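Local coordinates for protein beta-mannosidase GH2 (Hypocrea lixii, PDB 4UOJ) that probably hydrolyses terminal beta-linked mannose residues from the non-reducing ends of oligosaccharides, as a family 2 glycoside hydrolase, at residues K92-L97 / G215-L220; Y886-H891 / D901-L906. All coordinates share one frame; numbering follows the deposited sequence.

Interaction 1 (K92-L97 / G215-L220); sequences KPISGL and GRIVQL
Ile94 and Ile217 reach toward each other tip to tip, and their CD1 methyls meet at 4.0 Å. Both isoleucines set CG1 beside the backbone N (chi1 -57° for Ile94, -60° for Ile217), and the extended second torsion carries each CD1 outward to the other. Ile94 is buried. After it the chain turns at Gly96, whose phi is positive, and the end of the Leu97 side chain then reaches Ile217 and Gln219. The segment 92-97 belongs to the loop between strands 87-91 and 103-109. These two strands lie in different sheets of the galactose-binding-like domain, a beta-sandwich. Strand 215-221 runs in the same sheet as 103-109, so the loop packs its apolar side chains on that sheet. Leu97 makes the larger part of the contact. Its CD2 touches Ile217 CG2 at 4.1 Å and lies 3.9 Å from Gln219 CD. The Gln219 amide also comes against the backbone of Leu97, with OE1 3.6 Å from Leu97 CA. No hydrogen bond joins the two segments. NE2 of Gln219 donates to Thr105 OG1 and to the backbone O of Ser98, the residue after Leu97.

Interaction 2 (Y886-H891 / D901-L906); sequences YTWLTH and DNAFVL
Phe904 O takes two hydrogen bonds from one residue, Thr887. The backbone N of Thr887 donates to Phe904 O at 2.9 Å and lies nearer the carbonyl plane than the second donor. Thr887 OG1 also donates to Phe904 O at 2.9 Å, from 29° off that plane. The first torsion of Thr887 (chi1 -48°) puts OG1 beside its own backbone N, which lets both donors share the one oxygen. OG1 has a further hydrogen-bond partner in Ser884. In return, Thr887 O receives weak bonds from Ala903 N and Phe904 N. Two residues thus face one, a G1 beta bulge, and Ala903 has the positive phi that such a bulge needs. Thr887 CB sits over a face of the Phe904 ring in a CH-pi contact, 4.1 Å from the ring centroid.

Beyond the bulge, the Asn902 side chain carries on the pairing. Its OD1 accepts from Leu889 N at 2.7 Å, and its ND2 donates to Leu889 O at 2.9 Å. Both bonds lie in the carbonyl plane of the acceptor, on a lone pair, and both are nearly straight. The amide therefore grips the two backbone polar atoms of a single residue, and its rotation is fixed. It also lies almost parallel to the Trp888 ring, with planes 7° apart and ND2 3.4 Å above the ring plane, toward the rim. Ala903 CB touches Trp888 CE3.

Both segments belong to the Ig-fold domain. Strand 884-890 lies between 904-906 and 932-934 in an antiparallel sheet. Leu889 and Leu906 pack on Val877 of strand 874-879 in the other sheet. Helix 728-736 brings Val728 and Tyr731 against Trp888, and its Arg735 forms a salt bridge with Asp901 and bonds to the carbonyls of Asn902 and Ala903.

How the interactions relate
The two contacts belong to separate beta domains at the two ends of the chain. The two follow one another along the chain. Their centres are 56 Å apart, their nearest atoms about 35 Å, and they lie on opposite sides of the centre of the chain. They are built differently. Interaction 1 joins a loop to a strand through van der Waals packing, with no hydrogen bond between the two segments. Interaction 2 joins a strand to another strand and to the loop that leads into it, through backbone and side-chain hydrogen bonds, and buries about twice the surface (447 against 203 Å²). A bound cadmium ion lies about 14 Å from the side chain of Asp901, too far for direct coordination by it.

Interaction 1 (K92-L97 / G215-L220)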
loop_
_atom_site.group_PDB
_atom_site.type_symbol
_atom_site.label_atom_id
_atom_site.label_comp_id
_atom_site.label_asym_id
_atom_site.label_seq_id
_atom_site.Cartn_x
_atom_site.Cartn_y
_atom_site.Cartn_z
ATOM N N LYS A 92 -34.118 -4.369 -14.388
ATOM C CA LYS A 92 -35.343 -4.382 -15.175
ATOM C C LYS A 92 -35.363 -5.772 -15.848
ATOM O O LYS A 92 -34.313 -6.412 -15.902
ATOM C CB LYS A 92 -35.325 -3.252 -16.233
ATOM C CG LYS A 92 -35.524 -1.847 -15.671
ATOM C CD LYS A 92 -36.967 -1.542 -15.291
ATOM C CE LYS A 92 -37.087 -0.258 -14.496
ATOM N NZ LYS A 92 -38.499 0.012 -14.102
ATOM N N PRO A 93 -36.510 -6.278 -16.358
ATOM C CA PRO A 93 -36.468 -7.582 -17.036
ATOM C C PRO A 93 -35.334 -7.698 -18.070
ATOM O O PRO A 93 -35.112 -6.772 -18.842
ATOM C CB PRO A 93 -37.860 -7.683 -17.672
ATOM C CG PRO A 93 -38.730 -6.871 -16.786
ATOM C CD PRO A 93 -37.880 -5.713 -16.367
ATOM N N ILE A 94 -34.586 -8.813 -18.032
ATOM C CA ILE A 94 -33.433 -9.057 -18.911
ATOM C C ILE A 94 -33.848 -9.722 -20.231
ATOM O O ILE A 94 -34.332 -10.850 -20.230
ATOM C CB ILE A 94 -32.307 -9.836 -18.182
ATOM C CG1 ILE A 94 -31.849 -9.091 -16.907
ATOM C CG2 ILE A 94 -31.116 -10.068 -19.118
ATOM C CD1 ILE A 94 -31.235 -9.958 -15.810
ATOM N N SER A 95 -33.643 -9.012 -21.349
ATOM C CA SER A 95 -33.970 -9.475 -22.697
ATOM C C SER A 95 -32.744 -10.095 -23.376
ATOM O O SER A 95 -31.619 -9.860 -22.942
ATOM C CB SER A 95 -34.503 -8.321 -23.546
ATOM O OG SER A 95 -33.483 -7.403 -23.884
ATOM N N GLY A 96 -32.974 -10.909 -24.400
ATOM C CA GLY A 96 -31.909 -11.541 -25.168
ATOM C C GLY A 96 -31.346 -12.866 -24.690
ATOM O O GLY A 96 -30.389 -13.359 -25.237
ATOM N N LEU A 97 -31.935 -13.437 -23.665
ATOM C CA LEU A 97 -31.488 -14.721 -23.193
ATOM C C LEU A 97 -32.210 -15.829 -23.934
ATOM O O LEU A 97 -33.426 -15.823 -24.020
ATOM C CB LEU A 97 -31.775 -14.874 -21.705
ATOM C CG LEU A 97 -31.008 -13.983 -20.746
ATOM C CD1 LEU A 97 -31.501 -14.216 -19.346
ATOM C CD2 LEU A 97 -29.512 -14.196 -20.824
ATOM N N GLY A 215 -19.731 -8.080 -13.013
ATOM C CA GLY A 215 -20.671 -9.165 -13.052
ATOM C C GLY A 215 -21.182 -9.379 -14.456
ATOM O O GLY A 215 -21.073 -8.521 -15.276
ATOM N N ARG A 216 -21.729 -10.550 -14.720
ATOM C CA ARG A 216 -21.952 -11.067 -16.058
ATOM C C ARG A 216 -23.036 -12.098 -16.007
ATOM O O ARG A 216 -23.162 -12.793 -15.032
ATOM C CB ARG A 216 -20.714 -11.885 -16.415
ATOM C CG ARG A 216 -19.963 -11.541 -17.666
ATOM C CD ARG A 216 -18.464 -11.373 -17.437
ATOM N NE ARG A 216 -18.017 -11.959 -16.202
ATOM C CZ ARG A 216 -17.555 -11.293 -15.165
ATOM N NH1 ARG A 216 -17.452 -10.009 -15.173
ATOM N NH2 ARG A 216 -17.185 -11.953 -14.104
ATOM N N ILE A 217 -23.738 -12.281 -17.113
ATOM C CA ILE A 217 -24.539 -13.468 -17.328
ATOM C C ILE A 217 -23.932 -14.225 -18.470
ATOM O O ILE A 217 -23.617 -13.645 -19.481
ATOM C CB ILE A 217 -25.967 -13.167 -17.702
ATOM C CG1 ILE A 217 -26.638 -12.383 -16.610
ATOM C CG2 ILE A 217 -26.727 -14.456 -17.892
ATOM C CD1 ILE A 217 -28.108 -12.152 -16.845
ATOM N N VAL A 218 -23.745 -15.523 -18.282
ATOM C CA VAL A 218 -23.034 -16.350 -19.251
ATOM C C VAL A 218 -23.958 -17.462 -19.730
ATOM O O VAL A 218 -24.467 -18.247 -18.913
ATOM C CB VAL A 218 -21.713 -16.929 -18.673
ATOM C CG1 VAL A 218 -20.966 -17.742 -19.727
ATOM C CG2 VAL A 218 -20.810 -15.833 -18.131
ATOM N N GLN A 219 -24.170 -17.537 -21.046
ATOM C CA GLN A 219 -24.980 -18.601 -21.645
ATOM C C GLN A 219 -24.070 -19.488 -22.475
ATOM O O GLN A 219 -23.441 -19.033 -23.422
ATOM C CB GLN A 219 -26.171 -18.060 -22.455
ATOM C CG GLN A 219 -27.393 -17.787 -21.593
ATOM C CD GLN A 219 -28.674 -17.659 -22.381
ATOM O OE1 GLN A 219 -28.723 -17.006 -23.419
ATOM N NE2 GLN A 219 -29.746 -18.253 -21.876
ATOM N N LEU A 220 -23.964 -20.748 -22.059
ATOM C CA LEU A 220 -23.127 -21.750 -22.714
ATOM C C LEU A 220 -23.986 -22.784 -23.458
ATOM O O LEU A 220 -24.972 -23.281 -22.904
ATOM C CB LEU A 220 -22.248 -22.468 -21.671
ATOM C CG LEU A 220 -21.383 -21.590 -20.763
ATOM C CD1 LEU A 220 -20.950 -22.373 -19.537
ATOM C CD2 LEU A 220 -20.174 -21.054 -21.515
#

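Interaction 2 (Y886-H891 / D901-L906)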
loop_
_atom_site.group_PDB
_atom_site.type_symbol
_atom_site.label_atom_id
_atom_site.label_comp_id
_atom_site.label_asym_id
_atom_site.label_seq_id
_atom_site.Cartn_x
_atom_site.Cartn_y
_atom_site.Cartn_z
ATOM N N TYR A 886 13.065 25.433 4.991
ATOM C CA TYR A 886 11.790 24.799 4.653
ATOM C C TYR A 886 11.003 25.620 3.608
ATOM O O TYR A 886 9.820 25.888 3.801
ATOM C CB TYR A 886 10.924 24.488 5.912
ATOM C CG TYR A 886 11.622 23.652 6.966
ATOM C CD1 TYR A 886 12.372 24.249 7.973
ATOM C CD2 TYR A 886 11.523 22.269 6.966
ATOM C CE1 TYR A 886 13.015 23.487 8.954
ATOM C CE2 TYR A 886 12.171 21.497 7.933
ATOM C CZ TYR A 886 12.916 22.118 8.921
ATOM O OH TYR A 886 13.547 21.368 9.861
ATOM N N THR A 887 11.681 26.021 2.521
ATOM C CA THR A 887 11.068 26.773 1.424
ATOM C C THR A 887 9.948 25.904 0.867
ATOM O O THR A 887 10.169 24.737 0.521
ATOM C CB THR A 887 12.105 27.162 0.379
ATOM O OG1 THR A 887 13.239 27.725 1.044
ATOM C CG2 THR A 887 11.540 28.143 -0.644
ATOM N N TRP A 888 8.727 26.447 0.888
ATOM C CA TRP A 888 7.545 25.692 0.558
ATOM C C TRP A 888 6.691 26.314 -0.529
ATOM O O TRP A 888 6.181 27.425 -0.373
ATOM C CB TRP A 888 6.735 25.395 1.849
ATOM C CG TRP A 888 5.510 24.554 1.638
ATOM C CD1 TRP A 888 4.225 24.973 1.643
ATOM C CD2 TRP A 888 5.475 23.140 1.391
ATOM N NE1 TRP A 888 3.379 23.906 1.435
ATOM C CE2 TRP A 888 4.121 22.770 1.276
ATOM C CE3 TRP A 888 6.465 22.139 1.276
ATOM C CZ2 TRP A 888 3.725 21.460 1.019
ATOM C CZ3 TRP A 888 6.074 20.844 1.041
ATOM C CH2 TRP A 888 4.723 20.511 0.896
ATOM N N LEU A 889 6.473 25.537 -1.586
ATOM C CA LEU A 889 5.610 25.904 -2.697
ATOM C C LEU A 889 4.256 25.245 -2.538
ATOM O O LEU A 889 4.184 24.042 -2.315
ATOM C CB LEU A 889 6.242 25.490 -4.044
ATOM C CG LEU A 889 7.490 26.245 -4.462
ATOM C CD1 LEU A 889 8.443 25.323 -5.182
ATOM C CD2 LEU A 889 7.156 27.444 -5.315
ATOM N N THR A 890 3.181 26.029 -2.651
ATOM C CA THR A 890 1.825 25.490 -2.542
ATOM C C THR A 890 1.091 25.678 -3.851
ATOM O O THR A 890 0.960 26.805 -4.321
ATOM C CB THR A 890 1.062 26.175 -1.393
ATOM O OG1 THR A 890 1.802 26.049 -0.170
ATOM C CG2 THR A 890 -0.320 25.581 -1.191
ATOM N N HIS A 891 0.633 24.577 -4.468
ATOM C CA HIS A 891 -0.175 24.679 -5.698
ATOM C C HIS A 891 -1.636 24.897 -5.265
ATOM O O HIS A 891 -2.034 24.400 -4.205
ATOM C CB HIS A 891 -0.014 23.457 -6.622
ATOM C CG HIS A 891 -0.543 22.169 -6.068
ATOM N ND1 HIS A 891 -1.867 21.817 -6.203
ATOM C CD2 HIS A 891 0.097 21.158 -5.439
ATOM C CE1 HIS A 891 -2.011 20.631 -5.647
ATOM N NE2 HIS A 891 -0.844 20.200 -5.178
ATOM N N ASP A 901 10.784 19.412 -6.391
ATOM C CA ASP A 901 11.353 19.473 -5.082
ATOM C C ASP A 901 10.514 20.419 -4.269
ATOM O O ASP A 901 9.781 21.170 -4.813
ATOM C CB ASP A 901 12.807 19.935 -5.116
ATOM C CG ASP A 901 13.568 19.519 -3.900
ATOM O OD1 ASP A 901 13.209 18.551 -3.236
ATOM O OD2 ASP A 901 14.541 20.168 -3.600
ATOM N N ASN A 902 10.618 20.331 -2.967
ATOM C CA ASN A 902 9.920 21.195 -2.028
ATOM C C ASN A 902 10.519 20.992 -0.634
ATOM O O ASN A 902 11.225 20.009 -0.409
ATOM C CB ASN A 902 8.395 20.946 -2.037
ATOM C CG ASN A 902 7.548 22.204 -2.014
ATOM O OD1 ASN A 902 8.024 23.309 -1.780
ATOM N ND2 ASN A 902 6.262 22.042 -2.245
ATOM N N ALA A 903 10.237 21.925 0.285
ATOM C CA ALA A 903 10.751 21.908 1.661
ATOM C C ALA A 903 12.284 21.793 1.662
ATOM O O ALA A 903 12.855 20.855 2.195
ATOM C CB ALA A 903 10.084 20.793 2.482
ATOM N N PHE A 904 12.925 22.764 0.996
ATOM C CA PHE A 904 14.384 22.850 0.814
ATOM C C PHE A 904 14.984 24.130 1.404
ATOM O O PHE A 904 14.278 25.083 1.687
ATOM C CB PHE A 904 14.757 22.721 -0.681
ATOM C CG PHE A 904 13.984 23.633 -1.600
ATOM C CD1 PHE A 904 14.368 24.946 -1.778
ATOM C CD2 PHE A 904 12.873 23.167 -2.304
ATOM C CE1 PHE A 904 13.633 25.796 -2.619
ATOM C CE2 PHE A 904 12.143 24.018 -3.140
ATOM C CZ PHE A 904 12.517 25.333 -3.290
ATOM N N VAL A 905 16.300 24.129 1.569
ATOM C CA VAL A 905 17.066 25.259 2.038
ATOM C C VAL A 905 17.485 26.071 0.812
ATOM O O VAL A 905 17.893 25.503 -0.186
ATOM C CB VAL A 905 18.288 24.817 2.911
ATOM C CG1 VAL A 905 19.160 26.006 3.312
ATOM C CG2 VAL A 905 17.823 24.081 4.163
ATOM N N LEU A 906 17.366 27.395 0.902
ATOM C CA LEU A 906 17.807 28.348 -0.120
ATOM C C LEU A 906 18.773 29.365 0.492
ATOM O O LEU A 906 18.443 30.013 1.484
ATOM C CB LEU A 906 16.620 29.113 -0.725
ATOM C CG LEU A 906 16.024 28.626 -2.033
ATOM C CD1 LEU A 906 15.012 29.630 -2.541
ATOM C CD2 LEU A 906 17.074 28.450 -3.094
#